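Local coordinates for endoglucanase E-5 (Thermobifida fusca, PDB 2CKS), which hydrolyses internal beta-1,4-glucosidic linkages in cellulose, lichenin and cereal beta-D-glucans, here as the isolated family 5 catalytic domain, at residues 58-63 and 92-97; 262-267 and 298-303; 36-41 and 67-72. One frame throughout, in Å; residues are numbered along the deposited sequence. Where two conformers were deposited one is given.

In the fold
The three contacts belong to one eight-stranded parallel TIM barrel. From the N terminus, residues 36-41 follow the first barrel strand, 29-32. Residues 58-63 open the second strand, whose following loop holds 67-72. Interaction 3 therefore closes a loop that contains 58-63. Interaction 1 closes the next one, from 58-63 to 92-97, and contains 67-72. These two cross, and they touch where S63 O meets I36 N. Interaction 2 comes later, in series with both. It joins the eighth strand, 262-265, to the last helix, 295-304. Interactions 1 and 2 also touch, where R61 and I59 pack on T263 inside the barrel.

Interaction 1: residues 58-63 and 92-97; sequences DIIRLS and RGLYVI
Four backbone hydrogen bonds join 58-63 to 92-97 as parallel strands, with I59 beside Y95, I60 beside V96 and R61 beside I97. Y95 N donates to D58 O, and I60 N returns the link to Y95 O. Next, I97 N donates to I60 O at 2.9 Å, and L62 N to I97 O at 2.8 Å. The last is the straightest, 167° at the hydrogen. Three CA-H...O contacts add to the ladder; I59 CA lies 3.3 Å from Y95 O.

These are the second and third strands of the TIM barrel, joined by helix 75-90 in a beta-alpha-beta crossover. I59, R61, Y95 and I97 share one sheet face. I60 and V96 lie on the other, where both touch A89 of that helix.

On the first face, the I59 chain is extended (chi1 -174°, chi2 160°), which carries CD1 to 3.7 Å from I97 CG1. R61 lays CB and CG against I97 CB, both at 4.0 Å. Its guanidinium reaches E135, N138 and E231, the last being the probable nucleophile. Y95 starts on this face, but its ring runs off past the end of the strand pair. There its edge meets D58 O in plane, with CD1 at 3.4 Å. On the helix side, L62 CD1 presses on V96 CG1 at 3.4 Å, tighter than usual, and I60 CG2 touches L94 CD1.

Interaction 2: residues 262-267 and 298-303; sequences WTKWNY and QWVRSK
K264 and V300 meet because K264 runs extended as far as CE and bends only at chi4, -57°. Its methylene carbons pass V300 while the amine turns back to the W265 carbonyl of its own segment. V300 has chi1 74°, which sets CG2 anti to the backbone N and points it at strand 262-265. This is the eighth strand of the TIM barrel. The partner is helix 295-304 on the outside of the barrel wall, near the C terminus. The short strand and helix segments run nearly antiparallel, at 162°, with axes 10.6 Å apart.

V300 is the centre of the contact. Its CB lies 3.6 Å from K264 CD, the two side chains crossing at a slant. Its CG2 also meets the benzene part of the W262 indole, 3.7 Å from CZ3. That methyl comes obliquely, and the two side chains pass in opposite senses. K303 CB approaches the same indole at its edge, 4.2 Å from CH2. W299 offers an edge to K264, with CZ3 4.3 Å from CD.

No hydrogen bond spans the two segments, so the packing is nonpolar. M31 of the first strand touches both K264 and V300. Helix 245-258 covers W262 and W299 through I252, and its D249 takes the W299 indole N-H and the K303 amine. The K303 chain crosses the W299 ring on the way, CE 3.2 Å above its plane and nearer its margin than its middle. The K264 amine is bonded within its own segment: NZ lies 3.0 Å from W265 O, above the carbonyl plane.

Interaction 3: residues 36-41 and 67-72; sequences IQWFDH and QEDGYE
Q37 reaches across to the turn at 67-70 and donates from its amide to E68 O. Q37 NE2 lies 2.9 Å from E68 O. The bond is bent, 140° at the hydrogen, and the donor is tilted well out of the carbonyl plane. Two torsions put the amide there. Chi1 of 84° leaves CG flanked by both backbone neighbours of CA, and chi2 of -88° folds the chain back toward W38. Q37 NE2 consequently lies over the centre of the W38 ring, 3.1 Å above its plane. The same amide thus sits on an indole face and grips the turn. Q37 CB and CG also run along the turn backbone, with CB 3.4 Å from D69 O.

The turn is a type I' beta turn from Q67 to G70, closed by G70 N to Q67 O. E68 and D69 occupy its corners with positive phi. It belongs to the loop after the second strand of the TIM barrel, and 36-41 follows the first strand, so the contact joins two neighbouring loops near the catalytic end.

The first torsion of W38 places CG beside its backbone N. The indole then extends to E68, whose side chain it crosses. E68 OE1 lies in the ring plane at the edge, 3.5 Å from W38 CH2, with ring and carboxylate planes steeply inclined. E68 CB sits 3.9 Å from W38 CZ2. D69 OD1 stands farther off the indole edge, on the NE1 side, and is a ligand of a zinc ion.

Interaction 1: residues 58-63 and 92-97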
loop_
_atom_site.group_PDB
_atom_site.type_symbol
_atom_site.label_atom_id
_atom_site.label_comp_id
_atom_site.label_asym_id
_atom_site.label_seq_id
_atom_site.Cartn_x
_atom_site.Cartn_y
_atom_site.Cartn_z
ATOM N N ASP A 58 -9.045 6.774 -4.769
ATOM C CA ASP A 58 -9.147 5.728 -5.790
ATOM C C ASP A 58 -8.976 4.319 -5.231
ATOM O O ASP A 58 -9.431 3.343 -5.821
ATOM C CB ASP A 58 -8.047 5.899 -6.834
ATOM C CG ASP A 58 -8.128 7.198 -7.570
ATOM O OD1 ASP A 58 -9.227 7.506 -8.078
ATOM O OD2 ASP A 58 -7.146 7.973 -7.700
ATOM N N ILE A 59 -8.280 4.226 -4.103
ATOM C CA ILE A 59 -7.721 2.965 -3.645
ATOM C C ILE A 59 -7.539 3.003 -2.127
ATOM O O ILE A 59 -7.285 4.066 -1.538
ATOM C CB ILE A 59 -6.380 2.733 -4.402
ATOM C CG1 ILE A 59 -5.763 1.366 -4.113
ATOM C CG2 ILE A 59 -5.377 3.826 -4.108
ATOM C CD1 ILE A 59 -4.750 0.956 -5.183
ATOM N N ILE A 60 -7.702 1.843 -1.508
ATOM C CA ILE A 60 -7.460 1.653 -0.084
ATOM C C ILE A 60 -6.532 0.459 0.067
ATOM O O ILE A 60 -6.727 -0.582 -0.563
ATOM C CB ILE A 60 -8.780 1.440 0.709
ATOM C CG1 ILE A 60 -8.491 1.352 2.218
ATOM C CG2 ILE A 60 -9.536 0.213 0.245
ATOM C CD1 ILE A 60 -9.705 1.414 3.084
ATOM N N ARG A 61 -5.518 0.623 0.895
ATOM C CA ARG A 61 -4.636 -0.468 1.250
ATOM C C ARG A 61 -5.049 -0.996 2.615
ATOM O O ARG A 61 -5.125 -0.240 3.591
ATOM C CB ARG A 61 -3.210 0.038 1.261
ATOM C CG ARG A 61 -2.164 -0.931 1.758
ATOM C CD ARG A 61 -0.880 -0.204 1.797
ATOM N NE ARG A 61 0.335 -0.951 2.040
ATOM C CZ ARG A 61 1.168 -0.714 3.051
ATOM N NH1 ARG A 61 0.885 0.147 4.021
ATOM N NH2 ARG A 61 2.297 -1.375 3.105
ATOM N N LEU A 62 -5.341 -2.293 2.668
ATOM C CA LEU A 62 -5.748 -2.965 3.891
ATOM C C LEU A 62 -4.535 -3.613 4.549
ATOM O O LEU A 62 -4.042 -4.642 4.089
ATOM C CB LEU A 62 -6.810 -4.017 3.563
ATOM C CG LEU A 62 -8.038 -3.501 2.810
ATOM C CD1 LEU A 62 -8.928 -4.665 2.391
ATOM C CD2 LEU A 62 -8.817 -2.505 3.641
ATOM N N SER A 63 -4.040 -2.999 5.619
ATOM C CA SER A 63 -2.782 -3.396 6.221
ATOM C C SER A 63 -3.034 -4.391 7.336
ATOM O O SER A 63 -3.605 -4.050 8.368
ATOM C CB SER A 63 -2.022 -2.178 6.746
ATOM O OG SER A 63 -1.626 -1.345 5.663
ATOM N N ARG A 92 -17.826 0.256 -2.578
ATOM C CA ARG A 92 -17.671 1.706 -2.564
ATOM C C ARG A 92 -16.830 2.202 -3.743
ATOM O O ARG A 92 -16.460 3.377 -3.811
ATOM C CB ARG A 92 -17.089 2.148 -1.215
ATOM C CG ARG A 92 -18.055 1.911 -0.071
ATOM C CD ARG A 92 -17.429 1.766 1.288
ATOM N NE ARG A 92 -18.459 1.663 2.319
ATOM C CZ ARG A 92 -19.162 0.569 2.598
ATOM N NH1 ARG A 92 -18.944 -0.588 1.979
ATOM N NH2 ARG A 92 -20.085 0.630 3.536
ATOM N N GLY A 93 -16.562 1.308 -4.691
ATOM C CA GLY A 93 -15.914 1.667 -5.937
ATOM C C GLY A 93 -14.426 1.887 -5.860
ATOM O O GLY A 93 -13.856 2.555 -6.728
ATOM N N LEU A 94 -13.797 1.319 -4.835
ATOM C CA LEU A 94 -12.362 1.469 -4.601
ATOM C C LEU A 94 -11.549 0.269 -5.051
ATOM O O LEU A 94 -11.972 -0.877 -4.890
ATOM C CB LEU A 94 -12.090 1.657 -3.114
ATOM C CG LEU A 94 -12.762 2.837 -2.430
ATOM C CD1 LEU A 94 -12.532 2.749 -0.919
ATOM C CD2 LEU A 94 -12.231 4.121 -3.014
ATOM N N TYR A 95 -10.367 0.543 -5.587
ATOM C CA TYR A 95 -9.335 -0.475 -5.698
ATOM C C TYR A 95 -8.876 -0.834 -4.303
ATOM O O TYR A 95 -8.987 -0.035 -3.372
ATOM C CB TYR A 95 -8.168 0.009 -6.565
ATOM C CG TYR A 95 -8.614 0.134 -7.995
ATOM C CD1 TYR A 95 -9.119 1.328 -8.494
ATOM C CD2 TYR A 95 -8.585 -0.962 -8.837
ATOM C CE1 TYR A 95 -9.567 1.422 -9.799
ATOM C CE2 TYR A 95 -9.041 -0.874 -10.132
ATOM C CZ TYR A 95 -9.516 0.310 -10.613
ATOM O OH TYR A 95 -9.986 0.416 -11.903
ATOM N N VAL A 96 -8.394 -2.055 -4.149
ATOM C CA VAL A 96 -7.964 -2.540 -2.849
ATOM C C VAL A 96 -6.600 -3.169 -2.969
ATOM O O VAL A 96 -6.384 -3.992 -3.859
ATOM C CB VAL A 96 -8.905 -3.609 -2.309
ATOM C CG1 VAL A 96 -8.455 -4.041 -0.911
ATOM C CG2 VAL A 96 -10.297 -3.086 -2.259
ATOM N N ILE A 97 -5.684 -2.783 -2.087
ATOM C CA ILE A 97 -4.424 -3.493 -1.941
ATOM C C ILE A 97 -4.507 -4.352 -0.698
ATOM O O ILE A 97 -4.764 -3.844 0.387
ATOM C CB ILE A 97 -3.254 -2.524 -1.796
ATOM C CG1 ILE A 97 -3.180 -1.616 -3.016
ATOM C CG2 ILE A 97 -1.955 -3.304 -1.573
ATOM C CD1 ILE A 97 -2.144 -0.533 -2.912
#

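Interaction 2: residues 262-267 and 298-303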
loop_
_atom_site.group_PDB
_atom_site.type_symbol
_atom_site.label_atom_id
_atom_site.label_comp_id
_atom_site.label_asym_id
_atom_site.label_seq_id
_atom_site.Cartn_x
_atom_site.Cartn_y
_atom_site.Cartn_z
ATOM N N TRP A 262 -0.131 5.989 -5.074
ATOM C CA TRP A 262 0.233 6.018 -3.671
ATOM C C TRP A 262 -0.937 5.841 -2.719
ATOM O O TRP A 262 -2.083 6.166 -3.039
ATOM C CB TRP A 262 0.964 7.319 -3.319
ATOM C CG TRP A 262 0.344 8.660 -3.744
ATOM C CD1 TRP A 262 0.729 9.422 -4.807
ATOM C CD2 TRP A 262 -0.667 9.426 -3.057
ATOM N NE1 TRP A 262 0.018 10.599 -4.842
ATOM C CE2 TRP A 262 -0.845 10.632 -3.779
ATOM C CE3 TRP A 262 -1.469 9.199 -1.929
ATOM C CZ2 TRP A 262 -1.776 11.604 -3.405
ATOM C CZ3 TRP A 262 -2.378 10.185 -1.545
ATOM C CH2 TRP A 262 -2.522 11.365 -2.282
ATOM N N THR A 263 -0.612 5.316 -1.540
ATOM C CA THR A 263 -1.533 5.241 -0.413
ATOM C C THR A 263 -0.816 5.763 0.821
ATOM O O THR A 263 0.190 5.188 1.242
ATOM C CB THR A 263 -2.041 3.781 -0.181
ATOM O OG1 THR A 263 -0.967 2.834 -0.299
ATOM C CG2 THR A 263 -3.038 3.380 -1.238
ATOM N N LYS A 264 -1.337 6.838 1.412
ATOM C CA LYS A 264 -0.685 7.471 2.546
ATOM C C LYS A 264 -0.962 6.712 3.843
ATOM O O LYS A 264 -2.066 6.222 4.071
ATOM C CB LYS A 264 -1.139 8.926 2.705
ATOM C CG LYS A 264 -0.517 9.624 3.909
ATOM C CD LYS A 264 -0.815 11.094 3.971
ATOM C CE LYS A 264 0.029 11.756 5.035
ATOM N NZ LYS A 264 -0.162 11.135 6.378
ATOM N N TRP A 265 0.059 6.646 4.688
ATOM C CA TRP A 265 -0.049 6.102 6.034
ATOM C C TRP A 265 -0.465 7.259 6.941
ATOM O O TRP A 265 0.270 8.240 7.027
ATOM C CB TRP A 265 1.339 5.608 6.435
ATOM C CG TRP A 265 1.440 4.806 7.687
ATOM C CD1 TRP A 265 2.029 5.195 8.848
ATOM C CD2 TRP A 265 1.020 3.445 7.889
ATOM N NE1 TRP A 265 1.963 4.185 9.775
ATOM C CE2 TRP A 265 1.353 3.099 9.212
ATOM C CE3 TRP A 265 0.374 2.492 7.092
ATOM C CZ2 TRP A 265 1.078 1.844 9.749
ATOM C CZ3 TRP A 265 0.093 1.248 7.629
ATOM C CH2 TRP A 265 0.452 0.937 8.947
ATOM N N ASN A 266 -1.620 7.217 7.607
ATOM C CA ASN A 266 -2.608 6.140 7.569
ATOM C C ASN A 266 -4.003 6.684 7.943
ATOM O O ASN A 266 -4.116 7.789 8.489
ATOM C CB ASN A 266 -2.203 5.026 8.534
ATOM C CG ASN A 266 -2.117 5.503 9.973
ATOM O OD1 ASN A 266 -3.138 5.640 10.650
ATOM N ND2 ASN A 266 -0.899 5.790 10.440
ATOM N N TYR A 267 -5.037 5.888 7.656
ATOM C CA TYR A 267 -6.444 6.218 7.891
ATOM C C TYR A 267 -6.894 5.651 9.244
ATOM O O TYR A 267 -7.547 4.594 9.322
ATOM C CB TYR A 267 -7.292 5.629 6.755
ATOM C CG TYR A 267 -8.631 6.293 6.543
ATOM C CD1 TYR A 267 -8.717 7.606 6.070
ATOM C CD2 TYR A 267 -9.813 5.607 6.796
ATOM C CE1 TYR A 267 -9.946 8.210 5.852
ATOM C CE2 TYR A 267 -11.052 6.216 6.588
ATOM C CZ TYR A 267 -11.109 7.514 6.118
ATOM O OH TYR A 267 -12.337 8.110 5.928
ATOM N N GLN A 298 -5.579 16.945 6.672
ATOM C CA GLN A 298 -6.122 17.990 5.812
ATOM C C GLN A 298 -5.314 18.077 4.518
ATOM O O GLN A 298 -5.882 18.263 3.450
ATOM C CB GLN A 298 -6.162 19.352 6.506
ATOM C CG GLN A 298 -6.924 20.415 5.688
ATOM C CD GLN A 298 -8.308 19.949 5.201
ATOM O OE1 GLN A 298 -9.239 19.807 6.000
ATOM N NE2 GLN A 298 -8.432 19.689 3.890
ATOM N N TRP A 299 -3.999 17.911 4.633
ATOM C CA TRP A 299 -3.094 17.987 3.494
ATOM C C TRP A 299 -3.418 16.895 2.491
ATOM O O TRP A 299 -3.588 17.175 1.314
ATOM C CB TRP A 299 -1.643 17.891 3.971
ATOM C CG TRP A 299 -0.620 17.861 2.904
ATOM C CD1 TRP A 299 -0.023 18.932 2.316
ATOM C CD2 TRP A 299 -0.045 16.702 2.307
ATOM N NE1 TRP A 299 0.890 18.512 1.377
ATOM C CE2 TRP A 299 0.902 17.142 1.360
ATOM C CE3 TRP A 299 -0.221 15.327 2.487
ATOM C CZ2 TRP A 299 1.655 16.260 0.587
ATOM C CZ3 TRP A 299 0.533 14.450 1.716
ATOM C CH2 TRP A 299 1.450 14.923 0.778
ATOM N N VAL A 300 -3.544 15.653 2.949
ATOM C CA VAL A 300 -3.793 14.559 2.008
ATOM C C VAL A 300 -5.209 14.586 1.430
ATOM O O VAL A 300 -5.407 14.269 0.255
ATOM C CB VAL A 300 -3.440 13.158 2.595
ATOM C CG1 VAL A 300 -4.463 12.693 3.629
ATOM C CG2 VAL A 300 -3.337 12.139 1.498
ATOM N N ARG A 301 -6.184 14.970 2.246
ATOM C CA ARG A 301 -7.562 15.065 1.785
ATOM C C ARG A 301 -7.645 16.084 0.657
ATOM O O ARG A 301 -8.323 15.856 -0.339
ATOM C CB ARG A 301 -8.492 15.453 2.937
ATOM C CG ARG A 301 -9.969 15.428 2.588
ATOM C CD ARG A 301 -10.867 15.599 3.801
ATOM N NE ARG A 301 -12.265 15.823 3.436
ATOM C CZ ARG A 301 -12.771 16.976 2.995
ATOM N NH1 ARG A 301 -12.004 18.052 2.841
ATOM N NH2 ARG A 301 -14.068 17.048 2.702
ATOM N N SER A 302 -6.921 17.188 0.807
ATOM C CA SER A 302 -6.901 18.229 -0.211
ATOM C C SER A 302 -6.249 17.736 -1.499
ATOM O O SER A 302 -6.728 18.051 -2.581
ATOM C CB SER A 302 -6.202 19.472 0.319
ATOM O OG SER A 302 -7.053 20.113 1.251
ATOM N N LYS A 303 -5.193 16.932 -1.382
ATOM C CA LYS A 303 -4.560 16.349 -2.567
ATOM C C LYS A 303 -5.534 15.438 -3.287
ATOM O O LYS A 303 -5.651 15.498 -4.502
ATOM C CB LYS A 303 -3.303 15.540 -2.225
ATOM C CG LYS A 303 -2.160 16.309 -1.599
ATOM C CD LYS A 303 -1.683 17.473 -2.447
ATOM C CE LYS A 303 -0.338 17.975 -1.938
ATOM N NZ LYS A 303 -0.163 19.434 -2.062
#

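Interaction 3: residues 36-41 and 67-72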
loop_
_atom_site.group_PDB
_atom_site.type_symbol
_atom_site.label_atom_id
_atom_site.label_comp_id
_atom_site.label_asym_id
_atom_site.label_seq_id
_atom_site.Cartn_x
_atom_site.Cartn_y
_atom_site.Cartn_z
ATOM N N ILE A 36 -5.015 -3.571 11.191
ATOM C CA ILE A 36 -6.395 -3.876 11.575
ATOM C C ILE A 36 -6.513 -4.540 12.962
ATOM O O ILE A 36 -7.592 -4.561 13.553
ATOM C CB ILE A 36 -7.144 -4.681 10.470
ATOM C CG1 ILE A 36 -6.597 -6.097 10.320
ATOM C CG2 ILE A 36 -7.102 -3.916 9.139
ATOM C CD1 ILE A 36 -7.492 -7.007 9.473
ATOM N N GLN A 37 -5.407 -5.045 13.505
ATOM C CA GLN A 37 -5.404 -5.585 14.870
ATOM C C GLN A 37 -5.489 -4.500 15.949
ATOM O O GLN A 37 -5.792 -4.796 17.109
ATOM C CB GLN A 37 -4.158 -6.455 15.096
ATOM C CG GLN A 37 -2.884 -5.717 15.486
ATOM C CD GLN A 37 -2.053 -5.238 14.302
ATOM O OE1 GLN A 37 -2.568 -5.044 13.197
ATOM N NE2 GLN A 37 -0.755 -5.041 14.538
ATOM N N TRP A 38 -5.189 -3.261 15.571
ATOM C CA TRP A 38 -5.228 -2.130 16.495
ATOM C C TRP A 38 -6.315 -1.111 16.161
ATOM O O TRP A 38 -6.865 -0.477 17.063
ATOM C CB TRP A 38 -3.891 -1.401 16.495
ATOM C CG TRP A 38 -2.729 -2.187 16.976
ATOM C CD1 TRP A 38 -2.681 -3.020 18.054
ATOM C CD2 TRP A 38 -1.421 -2.184 16.414
ATOM N NE1 TRP A 38 -1.420 -3.549 18.187
ATOM C CE2 TRP A 38 -0.623 -3.039 17.195
ATOM C CE3 TRP A 38 -0.832 -1.532 15.323
ATOM C CZ2 TRP A 38 0.721 -3.270 16.917
ATOM C CZ3 TRP A 38 0.504 -1.769 15.043
ATOM C CH2 TRP A 38 1.263 -2.629 15.839
ATOM N N PHE A 39 -6.619 -0.931 14.874
ATOM C CA PHE A 39 -7.481 0.170 14.433
ATOM C C PHE A 39 -8.616 -0.312 13.551
ATOM O O PHE A 39 -9.043 0.373 12.629
ATOM C CB PHE A 39 -6.655 1.262 13.743
ATOM C CG PHE A 39 -5.652 1.889 14.652
ATOM C CD1 PHE A 39 -6.028 2.878 15.547
ATOM C CD2 PHE A 39 -4.336 1.446 14.655
ATOM C CE1 PHE A 39 -5.094 3.420 16.421
ATOM C CE2 PHE A 39 -3.412 1.993 15.524
ATOM C CZ PHE A 39 -3.798 2.978 16.401
ATOM N N ASP A 40 -9.105 -1.503 13.856
ATOM C CA ASP A 40 -10.247 -2.058 13.169
ATOM C C ASP A 40 -11.474 -1.189 13.374
ATOM O O ASP A 40 -12.305 -1.073 12.478
ATOM C CB ASP A 40 -10.541 -3.443 13.716
ATOM C CG ASP A 40 -11.398 -4.241 12.805
ATOM O OD1 ASP A 40 -12.318 -4.920 13.316
ATOM O OD2 ASP A 40 -11.222 -4.243 11.570
ATOM N N HIS A 41 -11.583 -0.587 14.562
ATOM C CA HIS A 41 -12.721 0.280 14.901
ATOM C C HIS A 41 -12.790 1.586 14.080
ATOM O O HIS A 41 -13.819 2.277 14.097
ATOM C CB HIS A 41 -12.774 0.545 16.432
ATOM C CG HIS A 41 -11.573 1.257 16.978
ATOM N ND1 HIS A 41 -10.306 0.710 16.962
ATOM C CD2 HIS A 41 -11.450 2.471 17.566
ATOM C CE1 HIS A 41 -9.451 1.571 17.491
ATOM N NE2 HIS A 41 -10.120 2.644 17.869
ATOM N N GLN A 67 2.715 -10.517 12.782
ATOM C CA GLN A 67 3.130 -10.459 14.173
ATOM C C GLN A 67 2.475 -9.229 14.822
ATOM O O GLN A 67 1.503 -8.702 14.287
ATOM C CB GLN A 67 4.658 -10.453 14.257
ATOM C CG GLN A 67 5.264 -11.839 14.024
ATOM C CD GLN A 67 5.144 -12.337 12.587
ATOM O OE1 GLN A 67 5.551 -11.649 11.650
ATOM N NE2 GLN A 67 4.599 -13.536 12.418
ATOM N N GLU A 68 2.957 -8.805 15.990
ATOM C CA GLU A 68 2.429 -7.623 16.684
ATOM C C GLU A 68 0.914 -7.726 16.904
ATOM O O GLU A 68 0.166 -6.773 16.684
ATOM C CB GLU A 68 2.844 -6.340 15.950
ATOM C CG GLU A 68 4.357 -6.256 15.753
ATOM C CD GLU A 68 4.832 -4.970 15.110
ATOM O OE1 GLU A 68 4.545 -3.874 15.653
ATOM O OE2 GLU A 68 5.505 -5.056 14.060
ATOM N N ASP A 69 0.488 -8.905 17.354
ATOM C CA ASP A 69 -0.908 -9.208 17.693
ATOM C C ASP A 69 -1.832 -9.302 16.480
ATOM O O ASP A 69 -3.055 -9.236 16.615
ATOM C CB ASP A 69 -1.455 -8.204 18.718
ATOM C CG ASP A 69 -0.688 -8.244 20.027
ATOM O OD1 ASP A 69 -0.325 -7.164 20.534
ATOM O OD2 ASP A 69 -0.411 -9.312 20.609
ATOM N N GLY A 70 -1.236 -9.511 15.311
ATOM C CA GLY A 70 -1.966 -9.590 14.067
ATOM C C GLY A 70 -2.369 -11.003 13.687
ATOM O O GLY A 70 -2.744 -11.809 14.530
ATOM N N TYR A 71 -2.290 -11.294 12.391
ATOM C CA TYR A 71 -2.813 -12.514 11.796
ATOM C C TYR A 71 -2.475 -13.790 12.562
ATOM O O TYR A 71 -3.351 -14.632 12.743
ATOM C CB TYR A 71 -2.321 -12.600 10.348
ATOM C CG TYR A 71 -2.669 -13.865 9.595
ATOM C CD1 TYR A 71 -3.784 -13.932 8.773
ATOM C CD2 TYR A 71 -1.861 -14.992 9.695
ATOM C CE1 TYR A 71 -4.093 -15.108 8.067
ATOM C CE2 TYR A 71 -2.161 -16.157 9.002
ATOM C CZ TYR A 71 -3.259 -16.208 8.190
ATOM O OH TYR A 71 -3.532 -17.383 7.513
ATOM N N GLU A 72 -1.232 -13.927 13.010
ATOM C CA GLU A 72 -0.795 -15.166 13.658
ATOM C C GLU A 72 -1.613 -15.520 14.893
ATOM O O GLU A 72 -1.698 -16.696 15.259
ATOM C CB GLU A 72 0.696 -15.108 14.005
ATOM C CG GLU A 72 1.032 -14.270 15.227
ATOM C CD GLU A 72 2.522 -14.185 15.498
ATOM O OE1 GLU A 72 3.310 -14.947 14.869
ATOM O OE2 GLU A 72 2.906 -13.344 16.347
#